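Local atomic coordinates of laminin subunit ALPHA-1 (PDB entry 2JD4), a protein that forms part of the basement-membrane protein laminin-111, its LG4-5 domain pair binding magnesium in this crystal and probably anchoring laminin to cell surfaces. Residues Gln46-Ile60 and Ile161-Asn175. The protein carries 4 engineered substitutions. Residues are numbered along the deposited sequence; the frame is centred on the assembly and turned at random.
Sequences QVQLSIRTFASSGLI and ITHSIPACIGEIMVN
Two neighbouring antiparallel strands of the laminin G beta-sandwich, 46-53 and 167-174, make up most of this contact; beyond them the chain turns into the second sheet, so Ser57-Leu59 meets the loop 161-166. Gln48 and Met173 exchange two backbone hydrogen bonds, as do Arg52 and Cys168. At the far end Asn175 grips Gln46 twice: its backbone N donates to Gln46 O, and its side-chain OD1, standing in for a backbone carbonyl, accepts from Gln46 N (2.9 Å). Near the middle the pairing slackens: Ser50 O still accepts from Gly170 N (3.2 Å), but Ser50 N is buried without a partner. Gly170 suits this spot because a beta carbon there would collide with Ser50 OG.

Val47, Leu49, Ile51, Ile169 and Ile172 turn branched apolar side chains into the sandwich core. Val47 CG1, anti to its own backbone nitrogen (chi1 -178°), reaches Ile172 CD1 at 3.7 Å, while Leu49 and Ile172 lie side by side. On the other face, Cys168 is tied to Cys193 by a disulfide, and the Arg52 guanidinium binds Tyr194 O.

Around Thr53 and Pro166, the threonine OG1 donates to Pro166 O (2.8 Å) and accepts from Ala55 N, closing an ST turn; a water links Phe54 N to the same Pro166 oxygen. Pro166 centres an inverse gamma turn, and its CD packs on Ala55 CB. Gly58 takes backbone angles that call for glycine, and a beta carbon would strike Ile165 CA. Next to it, Leu59 N points almost straight at His163 O (3.0 Å). The imidazole of His163 turns its edge to Ser57, whose OG lies in the ring plane and is hydrogen-bonded to His163 NE2 at 3.1 Å.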
# COMPACT_ATOMS: atom_id res chain seq x y z
N GLN A 46 4.85 -15.69 -23.87
CA GLN A 46 6.01 -14.90 -23.48
C GLN A 46 5.56 -13.50 -23.14
O GLN A 46 5.03 -12.78 -24.00
CB GLN A 46 7.05 -14.83 -24.60
CG GLN A 46 8.24 -13.93 -24.22
CD GLN A 46 9.19 -13.66 -25.39
OE1 GLN A 46 9.88 -14.56 -25.88
NE2 GLN A 46 9.23 -12.40 -25.84
N VAL A 47 5.77 -13.10 -21.89
CA VAL A 47 5.38 -11.78 -21.45
C VAL A 47 6.60 -10.99 -20.99
O VAL A 47 7.44 -11.50 -20.25
CB VAL A 47 4.37 -11.85 -20.28
CG1 VAL A 47 3.95 -10.45 -19.86
CG2 VAL A 47 3.15 -12.67 -20.69
N GLN A 48 6.70 -9.76 -21.45
CA GLN A 48 7.81 -8.90 -21.07
C GLN A 48 7.22 -7.58 -20.60
O GLN A 48 6.34 -7.02 -21.25
CB GLN A 48 8.75 -8.67 -22.25
CG GLN A 48 10.07 -8.03 -21.87
CD GLN A 48 11.00 -7.86 -23.06
OE1 GLN A 48 11.19 -8.80 -23.84
NE2 GLN A 48 11.57 -6.67 -23.21
N LEU A 49 7.69 -7.09 -19.46
CA LEU A 49 7.20 -5.83 -18.90
C LEU A 49 8.26 -5.19 -18.02
O LEU A 49 9.26 -5.82 -17.71
CB LEU A 49 5.92 -6.09 -18.09
CG LEU A 49 5.97 -7.09 -16.92
CD1 LEU A 49 6.49 -6.39 -15.67
CD2 LEU A 49 4.59 -7.66 -16.67
N SER A 50 8.05 -3.94 -17.63
CA SER A 50 8.99 -3.24 -16.76
C SER A 50 8.22 -2.89 -15.49
O SER A 50 7.06 -2.50 -15.56
CB SER A 50 9.53 -1.97 -17.43
OG SER A 50 8.48 -1.06 -17.73
N ILE A 51 8.86 -3.04 -14.34
CA ILE A 51 8.19 -2.77 -13.08
C ILE A 51 9.08 -2.05 -12.08
O ILE A 51 10.30 -2.20 -12.09
CB ILE A 51 7.67 -4.10 -12.48
CG1 ILE A 51 6.77 -3.84 -11.27
CG2 ILE A 51 8.85 -4.99 -12.11
CD1 ILE A 51 5.97 -5.05 -10.85
N ARG A 52 8.45 -1.26 -11.22
CA ARG A 52 9.14 -0.49 -10.19
C ARG A 52 8.27 -0.56 -8.94
O ARG A 52 7.09 -0.17 -8.98
CB ARG A 52 9.30 0.96 -10.63
CG ARG A 52 9.95 1.84 -9.59
CD ARG A 52 9.09 3.06 -9.37
NE ARG A 52 9.58 4.20 -10.11
CZ ARG A 52 8.92 5.34 -10.24
NH1 ARG A 52 7.72 5.50 -9.69
NH2 ARG A 52 9.47 6.33 -10.93
N THR A 53 8.83 -1.01 -7.83
CA THR A 53 8.05 -1.17 -6.60
C THR A 53 8.85 -1.25 -5.29
O THR A 53 10.04 -1.53 -5.29
CB THR A 53 7.20 -2.46 -6.72
OG1 THR A 53 6.39 -2.62 -5.55
CG2 THR A 53 8.11 -3.67 -6.87
N PHE A 54 8.16 -1.00 -4.18
CA PHE A 54 8.76 -1.09 -2.84
C PHE A 54 7.98 -2.17 -2.08
O PHE A 54 8.33 -2.53 -0.95
CB PHE A 54 8.62 0.22 -2.07
CG PHE A 54 9.47 1.36 -2.59
CD1 PHE A 54 8.91 2.37 -3.36
CD2 PHE A 54 10.82 1.43 -2.26
CE1 PHE A 54 9.68 3.44 -3.80
CE2 PHE A 54 11.60 2.50 -2.69
CZ PHE A 54 11.03 3.51 -3.46
N ALA A 55 6.92 -2.69 -2.70
CA ALA A 55 6.04 -3.67 -2.07
C ALA A 55 6.61 -5.07 -1.87
O ALA A 55 7.57 -5.47 -2.52
CB ALA A 55 4.73 -3.76 -2.85
N SER A 56 6.00 -5.82 -0.97
CA SER A 56 6.47 -7.18 -0.72
C SER A 56 5.60 -8.21 -1.43
O SER A 56 6.06 -9.31 -1.72
CB SER A 56 6.51 -7.47 0.78
OG SER A 56 5.20 -7.57 1.31
N SER A 57 4.35 -7.86 -1.73
CA SER A 57 3.46 -8.82 -2.39
C SER A 57 2.39 -8.21 -3.28
O SER A 57 1.99 -7.05 -3.09
CB SER A 57 2.77 -9.68 -1.34
OG SER A 57 1.83 -8.91 -0.60
N GLY A 58 1.91 -9.00 -4.24
CA GLY A 58 0.87 -8.55 -5.14
C GLY A 58 0.79 -9.30 -6.46
O GLY A 58 1.78 -9.91 -6.90
N LEU A 59 -0.38 -9.27 -7.10
CA LEU A 59 -0.58 -9.94 -8.39
C LEU A 59 -0.21 -8.97 -9.51
O LEU A 59 -0.69 -7.84 -9.54
CB LEU A 59 -2.05 -10.39 -8.52
CG LEU A 59 -2.44 -11.16 -9.79
CD1 LEU A 59 -3.62 -12.08 -9.51
CD2 LEU A 59 -2.77 -10.18 -10.91
N ILE A 60 0.65 -9.42 -10.43
CA ILE A 60 1.10 -8.57 -11.53
C ILE A 60 0.28 -8.79 -12.81
O ILE A 60 -0.11 -7.82 -13.47
CB ILE A 60 2.61 -8.78 -11.79
CG1 ILE A 60 3.38 -8.46 -10.50
CG2 ILE A 60 3.07 -7.91 -12.95
CD1 ILE A 60 4.86 -8.89 -10.50
N ILE A 161 -2.42 -14.53 -2.79
CA ILE A 161 -1.89 -13.29 -3.35
C ILE A 161 -2.70 -12.87 -4.58
O ILE A 161 -2.24 -12.95 -5.72
CB ILE A 161 -0.40 -13.42 -3.75
CG1 ILE A 161 0.43 -13.92 -2.56
CG2 ILE A 161 0.16 -12.05 -4.19
CD1 ILE A 161 0.36 -13.02 -1.34
N THR A 162 -3.93 -12.42 -4.32
CA THR A 162 -4.81 -11.99 -5.39
C THR A 162 -5.13 -10.50 -5.33
O THR A 162 -5.93 -10.01 -6.13
CB THR A 162 -6.12 -12.79 -5.38
OG1 THR A 162 -6.72 -12.70 -4.08
CG2 THR A 162 -5.85 -14.27 -5.70
N HIS A 163 -4.51 -9.78 -4.39
CA HIS A 163 -4.73 -8.33 -4.28
C HIS A 163 -3.83 -7.61 -5.28
O HIS A 163 -2.86 -8.18 -5.78
CB HIS A 163 -4.43 -7.82 -2.85
CG HIS A 163 -3.09 -8.22 -2.33
ND1 HIS A 163 -2.83 -9.47 -1.82
CD2 HIS A 163 -1.93 -7.53 -2.23
CE1 HIS A 163 -1.57 -9.54 -1.44
NE2 HIS A 163 -1.00 -8.38 -1.68
N SER A 164 -4.15 -6.35 -5.56
CA SER A 164 -3.38 -5.54 -6.51
C SER A 164 -1.97 -5.20 -6.04
O SER A 164 -1.76 -4.81 -4.89
CB SER A 164 -4.15 -4.25 -6.80
OG SER A 164 -3.41 -3.41 -7.66
N ILE A 165 -1.00 -5.33 -6.94
CA ILE A 165 0.40 -5.03 -6.63
C ILE A 165 0.63 -3.52 -6.53
O ILE A 165 0.25 -2.77 -7.42
CB ILE A 165 1.35 -5.61 -7.73
CG1 ILE A 165 2.81 -5.30 -7.41
CG2 ILE A 165 1.01 -5.01 -9.09
CD1 ILE A 165 3.42 -6.21 -6.38
N PRO A 166 1.24 -3.05 -5.42
CA PRO A 166 1.51 -1.61 -5.26
C PRO A 166 2.77 -1.30 -6.06
O PRO A 166 3.87 -1.33 -5.51
CB PRO A 166 1.74 -1.45 -3.75
CG PRO A 166 1.09 -2.67 -3.15
CD PRO A 166 1.46 -3.74 -4.14
N ALA A 167 2.61 -1.02 -7.35
CA ALA A 167 3.76 -0.74 -8.19
C ALA A 167 3.37 -0.01 -9.47
O ALA A 167 2.20 0.03 -9.84
CB ALA A 167 4.47 -2.05 -8.57
N CYS A 168 4.38 0.55 -10.13
CA CYS A 168 4.20 1.25 -11.39
C CYS A 168 4.61 0.27 -12.47
O CYS A 168 5.64 -0.38 -12.37
CB CYS A 168 5.11 2.48 -11.46
SG CYS A 168 4.90 3.42 -13.01
N ILE A 169 3.79 0.16 -13.51
CA ILE A 169 4.11 -0.75 -14.61
C ILE A 169 4.13 0.02 -15.92
O ILE A 169 3.22 0.79 -16.22
CB ILE A 169 3.07 -1.89 -14.70
CG1 ILE A 169 3.06 -2.69 -13.40
CG2 ILE A 169 3.43 -2.81 -15.86
CD1 ILE A 169 2.04 -3.83 -13.39
N GLY A 170 5.19 -0.18 -16.70
CA GLY A 170 5.30 0.50 -17.97
C GLY A 170 4.63 -0.30 -19.06
O GLY A 170 3.55 -0.86 -18.87
N GLU A 171 5.29 -0.38 -20.21
CA GLU A 171 4.74 -1.11 -21.35
C GLU A 171 4.84 -2.63 -21.13
O GLU A 171 5.70 -3.10 -20.39
CB GLU A 171 5.50 -0.73 -22.63
CG GLU A 171 5.48 0.77 -22.97
CD GLU A 171 4.07 1.34 -23.07
OE1 GLU A 171 3.15 0.60 -23.48
OE2 GLU A 171 3.89 2.53 -22.74
N ILE A 172 3.96 -3.37 -21.78
CA ILE A 172 3.95 -4.83 -21.67
C ILE A 172 3.75 -5.47 -23.04
O ILE A 172 2.94 -5.00 -23.85
CB ILE A 172 2.86 -5.31 -20.68
CG1 ILE A 172 2.78 -6.84 -20.68
CG2 ILE A 172 1.52 -4.68 -21.03
CD1 ILE A 172 1.77 -7.42 -19.69
N MET A 173 4.50 -6.53 -23.30
CA MET A 173 4.43 -7.25 -24.56
C MET A 173 4.03 -8.70 -24.34
O MET A 173 4.44 -9.32 -23.36
CB MET A 173 5.79 -7.24 -25.25
CG MET A 173 6.33 -5.89 -25.62
SD MET A 173 7.99 -6.11 -26.28
CE MET A 173 7.70 -7.41 -27.48
N VAL A 174 3.25 -9.24 -25.26
CA VAL A 174 2.83 -10.64 -25.21
C VAL A 174 3.18 -11.23 -26.57
O VAL A 174 2.72 -10.73 -27.60
CB VAL A 174 1.31 -10.77 -24.95
CG1 VAL A 174 0.90 -12.23 -25.05
CG2 VAL A 174 0.96 -10.24 -23.57
N ASN A 175 4.01 -12.28 -26.58
CA ASN A 175 4.43 -12.91 -27.83
C ASN A 175 4.89 -11.90 -28.89
O ASN A 175 4.45 -11.95 -30.05
CB ASN A 175 3.31 -13.81 -28.38
CG ASN A 175 3.05 -15.03 -27.51
OD1 ASN A 175 3.55 -15.11 -26.39
ND2 ASN A 175 2.25 -15.98 -28.02
O HOH W 1 5.73 0.24 -3.93